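PDB 1Y7I: salicylic acid-binding protein 2 from Nicotiana tabacum, which hydrolyses methyl salicylate to salicylic acid and methanol, releasing the active hormone that drives systemic acquired resistance. Local coordinates for residues G4-L9 with E73-V78; L37-S42 with Y56-P61; M108-H113 with D223-T228; W131-F136 with G152-A157; V203-T208 with A250-I255. One frame throughout, in Å; residues are numbered along the deposited sequence.

Interaction 1 (G4-L9 with E73-V78)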
# COMPACT_ATOMS: atom_id res chain seq x y z
N GLY B 4 -0.40 -7.10 28.15
CA GLY B 4 -0.37 -6.77 26.74
C GLY B 4 1.03 -6.94 26.18
O GLY B 4 2.01 -6.95 26.93
N LYS B 5 1.14 -7.08 24.86
CA LYS B 5 2.43 -7.25 24.23
C LYS B 5 2.57 -6.34 23.02
O LYS B 5 1.57 -5.88 22.46
CB LYS B 5 2.62 -8.70 23.79
CG LYS B 5 2.74 -9.72 24.92
CD LYS B 5 4.08 -9.59 25.64
CE LYS B 5 4.20 -10.61 26.77
NZ LYS B 5 3.17 -10.38 27.84
N HIS B 6 3.81 -6.08 22.62
CA HIS B 6 4.08 -5.25 21.45
C HIS B 6 4.56 -6.15 20.32
O HIS B 6 5.66 -6.70 20.38
CB HIS B 6 5.17 -4.22 21.75
CG HIS B 6 5.47 -3.31 20.60
ND1 HIS B 6 6.51 -2.41 20.61
CD2 HIS B 6 4.85 -3.15 19.41
CE1 HIS B 6 6.52 -1.73 19.48
NE2 HIS B 6 5.53 -2.16 18.73
N PHE B 7 3.74 -6.30 19.29
CA PHE B 7 4.09 -7.12 18.13
C PHE B 7 4.74 -6.28 17.02
O PHE B 7 4.16 -5.31 16.56
CB PHE B 7 2.82 -7.79 17.57
CG PHE B 7 2.31 -8.94 18.41
CD1 PHE B 7 2.88 -10.20 18.30
CD2 PHE B 7 1.26 -8.75 19.32
CE1 PHE B 7 2.41 -11.28 19.06
CE2 PHE B 7 0.78 -9.81 20.09
CZ PHE B 7 1.36 -11.08 19.97
N VAL B 8 5.96 -6.65 16.62
CA VAL B 8 6.65 -5.97 15.52
C VAL B 8 6.54 -6.95 14.34
O VAL B 8 7.14 -8.04 14.36
CB VAL B 8 8.17 -5.69 15.83
CG1 VAL B 8 8.85 -4.99 14.63
CG2 VAL B 8 8.30 -4.78 17.08
N LEU B 9 5.75 -6.57 13.34
CA LEU B 9 5.50 -7.39 12.16
C LEU B 9 6.46 -7.00 11.03
O LEU B 9 6.53 -5.83 10.65
CB LEU B 9 4.04 -7.21 11.70
CG LEU B 9 2.98 -7.35 12.83
CD1 LEU B 9 1.56 -7.20 12.26
CD2 LEU B 9 3.11 -8.72 13.49
N GLU B 73 11.33 -2.03 27.79
CA GLU B 73 10.41 -2.32 26.70
C GLU B 73 10.90 -3.48 25.85
O GLU B 73 11.98 -3.43 25.26
CB GLU B 73 10.24 -1.07 25.84
CG GLU B 73 9.10 -1.13 24.85
CD GLU B 73 8.92 0.19 24.10
OE1 GLU B 73 8.01 0.26 23.24
OE2 GLU B 73 9.68 1.14 24.38
N LYS B 74 10.10 -4.55 25.79
CA LYS B 74 10.46 -5.72 24.99
C LYS B 74 9.40 -5.96 23.92
O LYS B 74 8.31 -5.39 23.97
CB LYS B 74 10.59 -6.97 25.88
CG LYS B 74 11.81 -6.99 26.80
CD LYS B 74 12.07 -8.41 27.28
CE LYS B 74 13.36 -8.53 28.09
NZ LYS B 74 13.70 -9.97 28.35
N VAL B 75 9.71 -6.82 22.95
CA VAL B 75 8.77 -7.08 21.88
C VAL B 75 8.76 -8.52 21.40
O VAL B 75 9.61 -9.33 21.76
CB VAL B 75 9.06 -6.20 20.64
CG1 VAL B 75 8.89 -4.74 20.98
CG2 VAL B 75 10.47 -6.48 20.13
N ILE B 76 7.77 -8.84 20.57
CA ILE B 76 7.66 -10.14 19.96
C ILE B 76 7.80 -9.84 18.48
O ILE B 76 7.05 -9.04 17.93
CB ILE B 76 6.29 -10.79 20.18
CG1 ILE B 76 6.13 -11.21 21.64
CG2 ILE B 76 6.16 -12.02 19.26
CD1 ILE B 76 4.77 -11.79 21.95
N LEU B 77 8.79 -10.47 17.86
CA LEU B 77 9.03 -10.26 16.44
C LEU B 77 8.32 -11.35 15.64
O LEU B 77 8.31 -12.53 16.03
CB LEU B 77 10.54 -10.33 16.14
CG LEU B 77 11.44 -9.21 16.68
CD1 LEU B 77 12.91 -9.54 16.46
CD2 LEU B 77 11.08 -7.91 15.98
N VAL B 78 7.73 -10.95 14.52
CA VAL B 78 7.05 -11.87 13.63
C VAL B 78 7.57 -11.57 12.24
O VAL B 78 7.34 -10.48 11.72
CB VAL B 78 5.52 -11.67 13.63
CG1 VAL B 78 4.86 -12.75 12.78
CG2 VAL B 78 4.99 -11.70 15.06
O HOH W 1 5.82 -6.45 24.50
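Ile76, Val8 and His6 carry most of this contact between two neighbouring parallel strands in the central sheet of the α/β-hydrolase fold. Ile76 is gripped through both its backbone polar atoms: its N donates to His6 O at 3.0 Å, and its O accepts from Val8 N at 2.9 Å with a nearly straight N-H (171°). Val8 passes the pattern on, its O taking the N of Val78 at 3.0 Å. At the N-terminal end, before His6 O, a water takes the place of a direct bond, accepting from His6 N and donating to Lys74 O.

Side chains alternate between the faces. On one, Ile76 runs alongside the Phe7 ring, its CD1 3.8 Å from Phe7 CE1, under helix 245-262, whose Ala256 touches both. On the other, Val8 CB meets Leu77 CD2 at 3.7 Å, while Val8 CG2 reaches back to Val75 and over one face of the His6 ring. With CG anti to the backbone N (chi1 -179°), His6 lies beside Val75, whose CG1 is 3.4 Å from His6 ND1.

His6 NE2 is bonded to Thr35 on the adjoining strand, but ND1 is buried without a partner, the carboxylate of Glu73 standing 4.0 Å off from OE1 to ND1. Backbone bonds and hydrocarbon thus hold the strands together, and the nearby carboxylate may make protonation of this imidazole somewhat easier.

Interaction 2 (L37-S42 with Y56-P61)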
# COMPACT_ATOMS: atom_id res chain seq x y z
N LEU B 37 6.10 -2.41 10.44
CA LEU B 37 7.21 -1.70 9.82
C LEU B 37 7.36 -1.77 8.30
O LEU B 37 6.93 -2.72 7.66
CB LEU B 37 8.52 -2.19 10.46
CG LEU B 37 9.43 -1.19 11.15
CD1 LEU B 37 10.59 -1.90 11.82
CD2 LEU B 37 9.94 -0.19 10.13
N ASP B 38 7.97 -0.74 7.73
CA ASP B 38 8.25 -0.74 6.31
C ASP B 38 9.77 -0.90 6.31
O ASP B 38 10.47 -0.11 6.95
CB ASP B 38 7.89 0.60 5.66
CG ASP B 38 6.62 0.54 4.84
OD1 ASP B 38 6.20 1.59 4.30
OD2 ASP B 38 6.03 -0.55 4.71
N LEU B 39 10.30 -1.92 5.64
CA LEU B 39 11.74 -2.08 5.60
C LEU B 39 12.30 -1.12 4.54
O LEU B 39 11.54 -0.41 3.89
CB LEU B 39 12.12 -3.53 5.27
CG LEU B 39 11.80 -4.56 6.36
CD1 LEU B 39 12.26 -5.93 5.93
CD2 LEU B 39 12.48 -4.16 7.67
N ALA B 40 13.62 -1.07 4.38
CA ALA B 40 14.21 -0.17 3.40
C ALA B 40 13.70 -0.51 2.00
O ALA B 40 13.58 -1.68 1.65
CB ALA B 40 15.74 -0.29 3.44
N ALA B 41 13.37 0.52 1.23
CA ALA B 41 12.87 0.35 -0.14
C ALA B 41 11.63 -0.54 -0.24
O ALA B 41 11.41 -1.19 -1.27
CB ALA B 41 13.98 -0.19 -1.03
N SER B 42 10.82 -0.54 0.81
CA SER B 42 9.60 -1.34 0.85
C SER B 42 8.42 -0.44 1.21
O SER B 42 8.60 0.60 1.83
CB SER B 42 9.73 -2.44 1.91
OG SER B 42 10.89 -3.22 1.69
N TYR B 56 21.74 -5.81 6.14
CA TYR B 56 21.65 -4.74 7.13
C TYR B 56 21.00 -3.48 6.60
O TYR B 56 20.14 -2.91 7.26
CB TYR B 56 23.04 -4.38 7.68
CG TYR B 56 23.00 -3.32 8.75
CD1 TYR B 56 23.09 -1.96 8.43
CD2 TYR B 56 22.87 -3.67 10.09
CE1 TYR B 56 23.04 -0.98 9.43
CE2 TYR B 56 22.82 -2.70 11.09
CZ TYR B 56 22.91 -1.36 10.75
OH TYR B 56 22.88 -0.42 11.75
N ASP B 57 21.40 -3.05 5.41
CA ASP B 57 20.83 -1.84 4.81
C ASP B 57 19.32 -2.00 4.68
O ASP B 57 18.57 -1.05 4.87
CB ASP B 57 21.40 -1.58 3.41
CG ASP B 57 22.89 -1.29 3.41
OD1 ASP B 57 23.41 -0.78 4.43
OD2 ASP B 57 23.55 -1.56 2.38
N TYR B 58 18.88 -3.21 4.33
CA TYR B 58 17.47 -3.51 4.14
C TYR B 58 16.72 -3.58 5.48
O TYR B 58 15.57 -3.15 5.58
CB TYR B 58 17.35 -4.82 3.35
CG TYR B 58 15.95 -5.34 3.07
CD1 TYR B 58 14.95 -4.51 2.57
CD2 TYR B 58 15.63 -6.67 3.31
CE1 TYR B 58 13.67 -5.00 2.31
CE2 TYR B 58 14.35 -7.17 3.05
CZ TYR B 58 13.38 -6.34 2.56
OH TYR B 58 12.12 -6.84 2.32
N THR B 59 17.40 -4.09 6.50
CA THR B 59 16.85 -4.25 7.84
C THR B 59 16.94 -3.01 8.73
O THR B 59 16.36 -2.96 9.81
CB THR B 59 17.56 -5.42 8.57
OG1 THR B 59 17.58 -6.56 7.71
CG2 THR B 59 16.86 -5.78 9.87
N LEU B 60 17.67 -2.00 8.26
CA LEU B 60 17.87 -0.76 9.03
C LEU B 60 16.63 -0.25 9.76
O LEU B 60 16.71 0.13 10.93
CB LEU B 60 18.43 0.34 8.12
CG LEU B 60 18.87 1.62 8.84
CD1 LEU B 60 19.94 1.26 9.85
CD2 LEU B 60 19.41 2.65 7.84
N PRO B 61 15.46 -0.20 9.09
CA PRO B 61 14.29 0.30 9.82
C PRO B 61 13.98 -0.56 11.04
O PRO B 61 13.57 -0.04 12.08
CB PRO B 61 13.18 0.25 8.77
CG PRO B 61 13.93 0.50 7.48
CD PRO B 61 15.16 -0.37 7.66
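Leu39 CD1 sits over one face of the Tyr58 ring, 3.9 Å from its centroid and offset toward the rim: a CH-pi contact in which the two side chains cross at about a right angle. Tyr58 reaches this place with CG anti to its own backbone nitrogen (chi1 178°), which carries the phenol off the helix and across the loop. The same ring turns its edge to the type II beta turn Leu39-Ser42, where Ala40 O lies in the ring plane 3.3 Å from Tyr58 CD1, and Ser42 OG is close to CE1. His11 and Asn86 pack on Tyr58 as well.

One hydrogen bond joins the segments, Ala40 N to Tyr58 O, 3.1 Å long. Helix 55-68 is kinked at Pro61, which has no N-H for the turn before; Ala40 CB packs 3.3 Å from Asp57 O.

Pro61 itself wedges against the incoming chain. Its CB touches Asp38 O at 3.3 Å and Leu37 CD2 at 3.5 Å, and its CG lies near Ala40 N.

The loop that follows strand 33-36 is thereby fastened to the first turns of the next helix, the Tyr58 side chain about 7 Å from the bound salicylate. Within this contact a single backbone bond is flanked by Pro61, Leu39 and the Tyr58 ring, so apolar packing predominates; Asp38 to Gly17 and Leu39 to His11 add polar anchors for the loop.

Interaction 3 (M108-H113 with D223-T228)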
# COMPACT_ATOMS: atom_id res chain seq x y z
N MSE B 108 14.32 -19.14 7.97
CA MSE B 108 14.85 -19.04 9.31
C MSE B 108 16.30 -19.45 9.32
O MSE B 108 16.63 -20.62 9.15
CB MSE B 108 14.04 -19.93 10.24
CG MSE B 108 14.58 -20.02 11.65
SE MSE B 108 13.44 -21.16 12.63
CE MSE B 108 13.68 -22.77 11.60
N PRO B 109 17.19 -18.48 9.53
CA PRO B 109 18.65 -18.68 9.58
C PRO B 109 19.04 -19.55 10.76
O PRO B 109 18.20 -19.93 11.57
CB PRO B 109 19.20 -17.27 9.75
CG PRO B 109 18.08 -16.36 9.37
CD PRO B 109 16.85 -17.08 9.83
N ASP B 110 20.33 -19.85 10.84
CA ASP B 110 20.87 -20.62 11.96
C ASP B 110 22.23 -20.05 12.36
O ASP B 110 22.83 -19.28 11.61
CB ASP B 110 20.99 -22.12 11.63
CG ASP B 110 22.06 -22.44 10.60
OD1 ASP B 110 23.12 -21.79 10.59
OD2 ASP B 110 21.85 -23.37 9.80
N SER B 111 22.69 -20.43 13.55
CA SER B 111 23.96 -19.96 14.06
C SER B 111 25.01 -21.07 13.97
O SER B 111 25.74 -21.32 14.92
CB SER B 111 23.81 -19.49 15.51
OG SER B 111 23.15 -20.46 16.31
N VAL B 112 25.08 -21.71 12.81
CA VAL B 112 26.03 -22.79 12.58
C VAL B 112 26.76 -22.59 11.26
O VAL B 112 27.99 -22.55 11.22
CB VAL B 112 25.32 -24.15 12.55
CG1 VAL B 112 26.34 -25.28 12.40
CG2 VAL B 112 24.50 -24.33 13.82
N HIS B 113 25.99 -22.47 10.18
CA HIS B 113 26.55 -22.28 8.84
C HIS B 113 26.55 -20.80 8.49
O HIS B 113 26.19 -19.96 9.32
CB HIS B 113 25.70 -23.02 7.79
CG HIS B 113 25.40 -24.44 8.14
ND1 HIS B 113 24.53 -24.78 9.16
CD2 HIS B 113 25.84 -25.60 7.61
CE1 HIS B 113 24.45 -26.10 9.24
NE2 HIS B 113 25.23 -26.62 8.31
N ASP B 223 13.25 -29.01 11.16
CA ASP B 223 14.01 -30.21 11.47
C ASP B 223 15.52 -29.99 11.42
O ASP B 223 16.27 -30.68 12.10
CB ASP B 223 13.64 -31.35 10.52
CG ASP B 223 12.20 -31.81 10.69
OD1 ASP B 223 11.74 -31.95 11.85
OD2 ASP B 223 11.53 -32.06 9.66
N ASN B 224 15.96 -29.02 10.62
CA ASN B 224 17.38 -28.71 10.48
C ASN B 224 17.92 -27.80 11.58
O ASN B 224 18.65 -28.24 12.47
CB ASN B 224 17.67 -28.06 9.13
CG ASN B 224 19.07 -27.44 9.07
OD1 ASN B 224 20.08 -28.14 9.21
ND2 ASN B 224 19.13 -26.12 8.87
N ILE B 225 17.58 -26.52 11.50
CA ILE B 225 18.06 -25.55 12.48
C ILE B 225 17.36 -25.73 13.82
O ILE B 225 17.87 -25.30 14.86
CB ILE B 225 17.83 -24.09 12.00
CG1 ILE B 225 16.63 -23.49 12.72
CG2 ILE B 225 17.62 -24.06 10.50
CD1 ILE B 225 16.86 -22.09 13.23
N GLY B 226 16.20 -26.38 13.80
CA GLY B 226 15.46 -26.61 15.03
C GLY B 226 14.67 -25.41 15.50
O GLY B 226 14.96 -24.27 15.12
N VAL B 227 13.68 -25.65 16.34
CA VAL B 227 12.85 -24.56 16.84
C VAL B 227 12.38 -24.89 18.26
O VAL B 227 12.54 -26.01 18.73
CB VAL B 227 11.63 -24.35 15.91
CG1 VAL B 227 10.55 -25.39 16.21
CG2 VAL B 227 11.10 -22.95 16.07
N THR B 228 11.82 -23.90 18.95
CA THR B 228 11.34 -24.12 20.30
C THR B 228 9.93 -24.69 20.23
O THR B 228 9.52 -25.52 21.04
CB THR B 228 11.31 -22.81 21.11
OG1 THR B 228 12.65 -22.32 21.26
CG2 THR B 228 10.70 -23.04 22.49
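The chain at 108-113 is irregular and meets the end of helix 215-224, with Asp110 and Ile225 nearest in the backbone, their CA atoms 5.7 Å apart. Gly226, with a positive phi of 80°, is the first residue to leave helical geometry and turns the chain toward strand 229-233, an outermost strand of the α/β-hydrolase sheet. In 108-113, Asp110 OD1 accepts from Val112 N at 3.0 Å, an Asx turn, and also from His113 N, completing an Asx motif; both donors come from the same face of the carboxylate plane. The aspartate CG stands between its backbone N and carbonyl carbon (chi1 69°), which folds the carboxylate back over the following residues. A weak bond from His113 ND1 reaches the second oxygen, OD2.

Ile225 packs against both Met108, present as selenomethionine, and Asp110. The selenomethionine chain is extended to SE and then bends, so that SE and its methyl cross Ile225 obliquely. Some carbon approaches here are tighter than normal contact, and Ile225 has unusual torsions, so the placing of its CG1 and CD1 branch is doubtful. Arg202 of strand 202-207 also packs on Met108 and Ile225.

Farther out, the planes of the Asn224 amide and the Asp110 carboxylate are 59° apart, Asn224 ND2 4.0 Å from Asp110 OD2, with no bond between them. Asp110 CB rests 3.7 Å from Ile225 CB.

Interaction 4 (W131-F136 with G152-A157). With SAL (2-hydroxybenzoic acid), chain E.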
# COMPACT_ATOMS: atom_id res chain seq x y z
N TRP B 131 9.83 -20.03 -10.27
CA TRP B 131 9.87 -18.57 -10.26
C TRP B 131 8.94 -17.94 -11.29
O TRP B 131 8.52 -16.80 -11.14
CB TRP B 131 11.30 -18.06 -10.50
CG TRP B 131 12.25 -18.41 -9.40
CD1 TRP B 131 13.21 -19.38 -9.43
CD2 TRP B 131 12.35 -17.79 -8.11
NE1 TRP B 131 13.90 -19.41 -8.23
CE2 TRP B 131 13.39 -18.44 -7.41
CE3 TRP B 131 11.65 -16.75 -7.49
CZ2 TRP B 131 13.75 -18.08 -6.11
CZ3 TRP B 131 12.01 -16.39 -6.19
CH2 TRP B 131 13.05 -17.05 -5.51
N LEU B 132 8.62 -18.70 -12.33
CA LEU B 132 7.73 -18.24 -13.39
C LEU B 132 8.18 -16.91 -14.00
O LEU B 132 9.22 -16.83 -14.65
CB LEU B 132 6.30 -18.11 -12.85
CG LEU B 132 5.69 -19.35 -12.20
CD1 LEU B 132 4.27 -19.05 -11.76
CD2 LEU B 132 5.70 -20.52 -13.17
N ASP B 133 7.39 -15.86 -13.79
CA ASP B 133 7.71 -14.54 -14.35
C ASP B 133 8.44 -13.58 -13.41
O ASP B 133 8.42 -12.37 -13.64
CB ASP B 133 6.43 -13.88 -14.85
CG ASP B 133 5.42 -13.65 -13.75
OD1 ASP B 133 4.33 -13.12 -14.05
OD2 ASP B 133 5.71 -14.00 -12.58
N THR B 134 9.08 -14.11 -12.37
CA THR B 134 9.81 -13.27 -11.43
C THR B 134 11.03 -12.66 -12.11
O THR B 134 11.79 -13.36 -12.77
CB THR B 134 10.28 -14.09 -10.21
OG1 THR B 134 9.14 -14.58 -9.50
CG2 THR B 134 11.11 -13.22 -9.27
N GLN B 135 11.21 -11.35 -11.96
CA GLN B 135 12.33 -10.65 -12.57
C GLN B 135 13.56 -10.59 -11.67
O GLN B 135 13.48 -10.19 -10.51
CB GLN B 135 11.94 -9.23 -12.97
CG GLN B 135 11.05 -9.16 -14.20
CD GLN B 135 10.73 -7.72 -14.59
OE1 GLN B 135 11.63 -6.90 -14.73
NE2 GLN B 135 9.44 -7.43 -14.77
N PHE B 136 14.70 -10.97 -12.24
CA PHE B 136 15.97 -10.97 -11.53
C PHE B 136 16.94 -10.12 -12.34
O PHE B 136 17.56 -10.60 -13.29
CB PHE B 136 16.51 -12.39 -11.42
CG PHE B 136 15.74 -13.26 -10.47
CD1 PHE B 136 15.94 -13.15 -9.10
CD2 PHE B 136 14.82 -14.18 -10.94
CE1 PHE B 136 15.25 -13.95 -8.21
CE2 PHE B 136 14.11 -15.00 -10.06
CZ PHE B 136 14.33 -14.88 -8.69
N GLY B 152 6.57 -11.33 -10.32
CA GLY B 152 5.69 -10.96 -11.42
C GLY B 152 4.26 -11.35 -11.06
O GLY B 152 4.05 -12.03 -10.06
N PRO B 153 3.27 -10.94 -11.86
CA PRO B 153 1.86 -11.25 -11.60
C PRO B 153 1.50 -12.73 -11.55
O PRO B 153 0.57 -13.13 -10.84
CB PRO B 153 1.14 -10.51 -12.72
CG PRO B 153 2.13 -10.57 -13.84
CD PRO B 153 3.41 -10.23 -13.14
N LYS B 154 2.22 -13.55 -12.30
CA LYS B 154 1.95 -14.98 -12.34
C LYS B 154 2.49 -15.68 -11.10
O LYS B 154 1.80 -16.50 -10.49
CB LYS B 154 2.57 -15.60 -13.60
CG LYS B 154 2.04 -15.02 -14.91
CD LYS B 154 2.74 -15.63 -16.13
CE LYS B 154 2.20 -15.07 -17.44
NZ LYS B 154 2.86 -15.66 -18.65
N PHE B 155 3.72 -15.34 -10.73
CA PHE B 155 4.34 -15.92 -9.55
C PHE B 155 3.51 -15.56 -8.33
O PHE B 155 3.29 -16.39 -7.45
CB PHE B 155 5.77 -15.41 -9.40
CG PHE B 155 6.48 -15.95 -8.18
CD1 PHE B 155 6.54 -15.20 -7.00
CD2 PHE B 155 7.10 -17.20 -8.21
CE1 PHE B 155 7.19 -15.70 -5.88
CE2 PHE B 155 7.76 -17.70 -7.09
CZ PHE B 155 7.80 -16.95 -5.92
N LEU B 156 3.05 -14.31 -8.28
CA LEU B 156 2.23 -13.84 -7.17
C LEU B 156 0.89 -14.57 -7.13
O LEU B 156 0.52 -15.13 -6.10
CB LEU B 156 1.97 -12.33 -7.30
CG LEU B 156 3.13 -11.37 -6.99
CD1 LEU B 156 2.78 -9.96 -7.47
CD2 LEU B 156 3.43 -11.37 -5.49
N ALA B 157 0.18 -14.59 -8.25
CA ALA B 157 -1.12 -15.23 -8.32
C ALA B 157 -1.14 -16.75 -8.17
O ALA B 157 -2.03 -17.30 -7.52
CB ALA B 157 -1.83 -14.84 -9.62
C1' SAL E . 9.09 -13.98 0.07
O1' SAL E . 7.79 -13.89 0.23
O2' SAL E . 9.85 -13.21 0.66
C1 SAL E . 9.58 -15.03 -0.85
C2 SAL E . 10.99 -15.19 -1.08
C3 SAL E . 11.44 -16.20 -1.95
C4 SAL E . 10.53 -17.06 -2.59
C5 SAL E . 9.14 -16.92 -2.37
C6 SAL E . 8.68 -15.93 -1.51
O2 SAL E . 11.93 -14.40 -0.50
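Asp133 grips the start of helix 153-160 with both carboxylate oxygens: OD1 accepts from Lys154 N at 2.8 Å and OD2 from Phe155 N at 3.0 Å. Each N-H comes in on the syn side, so two first-turn amides share one carboxylate. The aspartate belongs to a type II' beta turn, Trp131-Thr134, in the cap region inserted between strands 98-104 and 202-207 of this α/β hydrolase. Its CG occupies the position between backbone N and carbonyl carbon (chi1 61°), pointing the group at the helix. Gly152, at the N-cap, has no side chain in the way, and OD2 lies 3.3 Å from Gly152 CA. The partial positive charge of a helix start would tend to favour the ionised aspartate.

Inside the turn, Trp131 O accepts from both Thr134 N and Thr134 OG1, the hydroxyl bond being 2.8 Å long, in the carbonyl plane and on a lone pair. Thr134 OG1 lies over one face of the Phe155 ring, 3.3 Å from Phe155 CG.

Packing extends outward from there. The aliphatic part of Lys154 runs across Asp133, and Leu132 CD1 rests on the helix backbone. Phe155 and the six-membered ring of Trp131 lie side by side, planes 18° apart but slid so far that they barely overlap (centroids 5.6 Å). Both rings line the salicylate pocket: Trp131 CH2 approaches ligand C4 at 3.9 Å, and ligand C5 lies in the plane of the Phe155 ring at its edge, 3.8 Å from CZ.

Interaction 5 (V203-T208 with A250-I255)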
# COMPACT_ATOMS: atom_id res chain seq x y z
N VAL B 203 9.76 -19.61 17.31
CA VAL B 203 8.50 -20.27 17.03
C VAL B 203 8.27 -20.20 15.52
O VAL B 203 8.34 -19.13 14.93
CB VAL B 203 7.33 -19.57 17.75
CG1 VAL B 203 6.04 -20.32 17.47
CG2 VAL B 203 7.60 -19.49 19.25
N TYR B 204 8.01 -21.34 14.90
CA TYR B 204 7.78 -21.38 13.46
C TYR B 204 6.32 -21.67 13.15
O TYR B 204 5.76 -22.62 13.69
CB TYR B 204 8.65 -22.45 12.80
CG TYR B 204 8.81 -22.27 11.31
CD1 TYR B 204 7.78 -22.60 10.42
CD2 TYR B 204 9.98 -21.72 10.79
CE1 TYR B 204 7.93 -22.39 9.05
CE2 TYR B 204 10.14 -21.51 9.44
CZ TYR B 204 9.12 -21.84 8.57
OH TYR B 204 9.31 -21.64 7.22
N ILE B 205 5.71 -20.87 12.29
CA ILE B 205 4.32 -21.08 11.91
C ILE B 205 4.26 -21.58 10.47
O ILE B 205 4.49 -20.82 9.52
CB ILE B 205 3.49 -19.78 12.04
CG1 ILE B 205 3.51 -19.30 13.50
CG2 ILE B 205 2.05 -20.03 11.56
CD1 ILE B 205 2.69 -18.06 13.78
N VAL B 206 3.96 -22.86 10.31
CA VAL B 206 3.89 -23.49 9.00
C VAL B 206 2.59 -23.19 8.26
O VAL B 206 1.50 -23.34 8.81
CB VAL B 206 4.04 -25.03 9.12
CG1 VAL B 206 3.83 -25.69 7.75
CG2 VAL B 206 5.41 -25.39 9.66
N CYS B 207 2.72 -22.75 7.02
CA CYS B 207 1.55 -22.48 6.19
C CYS B 207 1.53 -23.66 5.22
O CYS B 207 2.29 -23.69 4.25
CB CYS B 207 1.70 -21.14 5.48
SG CYS B 207 1.68 -19.72 6.65
N THR B 208 0.67 -24.63 5.53
CA THR B 208 0.56 -25.88 4.77
C THR B 208 0.40 -25.81 3.26
O THR B 208 1.02 -26.60 2.54
CB THR B 208 -0.61 -26.75 5.29
OG1 THR B 208 -1.86 -26.13 4.98
CG2 THR B 208 -0.50 -26.96 6.79
N ALA B 250 -5.08 -15.77 16.31
CA ALA B 250 -5.21 -16.71 17.41
C ALA B 250 -3.89 -17.38 17.77
O ALA B 250 -3.59 -17.56 18.95
CB ALA B 250 -6.27 -17.77 17.09
N SER B 251 -3.09 -17.75 16.77
CA SER B 251 -1.81 -18.40 17.06
C SER B 251 -0.86 -17.43 17.76
O SER B 251 -0.14 -17.81 18.69
CB SER B 251 -1.16 -18.92 15.78
OG SER B 251 -1.93 -19.95 15.19
N LEU B 252 -0.85 -16.18 17.30
CA LEU B 252 0.02 -15.15 17.87
C LEU B 252 -0.43 -14.80 19.29
O LEU B 252 0.40 -14.50 20.15
CB LEU B 252 0.02 -13.89 16.99
CG LEU B 252 0.77 -14.01 15.65
CD1 LEU B 252 0.56 -12.74 14.81
CD2 LEU B 252 2.24 -14.25 15.92
N LEU B 253 -1.73 -14.82 19.53
CA LEU B 253 -2.22 -14.51 20.87
C LEU B 253 -1.81 -15.62 21.82
O LEU B 253 -1.38 -15.36 22.95
CB LEU B 253 -3.73 -14.35 20.88
CG LEU B 253 -4.24 -13.15 20.07
CD1 LEU B 253 -5.73 -13.00 20.33
CD2 LEU B 253 -3.49 -11.89 20.47
N GLU B 254 -1.90 -16.87 21.36
CA GLU B 254 -1.54 -18.00 22.19
C GLU B 254 -0.05 -18.01 22.49
O GLU B 254 0.37 -18.42 23.57
CB GLU B 254 -1.93 -19.32 21.53
CG GLU B 254 -1.47 -20.54 22.33
CD GLU B 254 -2.34 -21.76 22.12
OE1 GLU B 254 -2.83 -21.95 20.98
OE2 GLU B 254 -2.52 -22.53 23.08
N ILE B 255 0.74 -17.55 21.53
CA ILE B 255 2.18 -17.48 21.70
C ILE B 255 2.51 -16.46 22.79
O ILE B 255 3.29 -16.74 23.69
CB ILE B 255 2.86 -17.09 20.37
CG1 ILE B 255 2.82 -18.28 19.41
CG2 ILE B 255 4.28 -16.61 20.62
CD1 ILE B 255 3.34 -17.98 18.01
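Val203 and Ile255 make the tightest apolar contact, with Val203 CG1 3.6 Å from Ile255 CD1. The two side chains slide past each other in opposite directions. Ile255 CG1, anti to the carbonyl carbon (chi1 -74°), carries CD1 toward the strand, where it meets Val203 and, more loosely, Ile205.

Looser apolar contacts gather round Ile205 CD1. It is 4.3 Å from Ile255 CD1 and 4.4 Å from Leu252 CD2, while the CB of Ser251 lies at a similar distance on the N-terminal side. One methyl is therefore faced by three residues from a single stripe of the helix.

This is a helix layered on a parallel sheet, as in the α/β-hydrolase fold. The axes of strand 203-207 and helix 250-255 pass 11.0 Å apart and run nearly antiparallel, at 164°. Alternate strand residues Val203 and Ile205 point at the helix, whereas Tyr204 between them points to the other face, where Gln218 and Gln221 of helix 215-224 lie. Leu253, a salicylate-binding residue on the same helix segment, takes no part here and touches Ala30 and His32 instead.

The hydroxyls of Ser251 and Tyr204 have partners outside the two segments: Ser251 OG bonds back to Lys247 O one turn earlier, and Tyr204 OH to Ala106 O. In the sheet, the backbone of Val203 pairs with Ala101 and Phe103, and that of Ile205 with Phe103, all on strand 98-104.

Interactions 1 and 5 share the central sheet and helix 245-262, with centres 14 Å apart: Val78 CG2 touches Leu252 CD2 at 3.8 Å. Interaction 2 is nested in the loop closed by interaction 1 and meets it at Leu9 and Leu37. Across the sheet from helix 245-262, interaction 3 abuts strand 202-207 of interaction 5, where Val227 CG2 is 3.7 Å from Tyr204 N. Interaction 4 stands apart in the cap, its centre about 32 Å from that of interaction 1, yet it alone touches the ligand. The salicylate, bonded to His238 and Ala13, lies between that cap and the core bearing the Ser81-His238-Asp210 triad; the Tyr58 side chain is about 8 Å from that of Ser81.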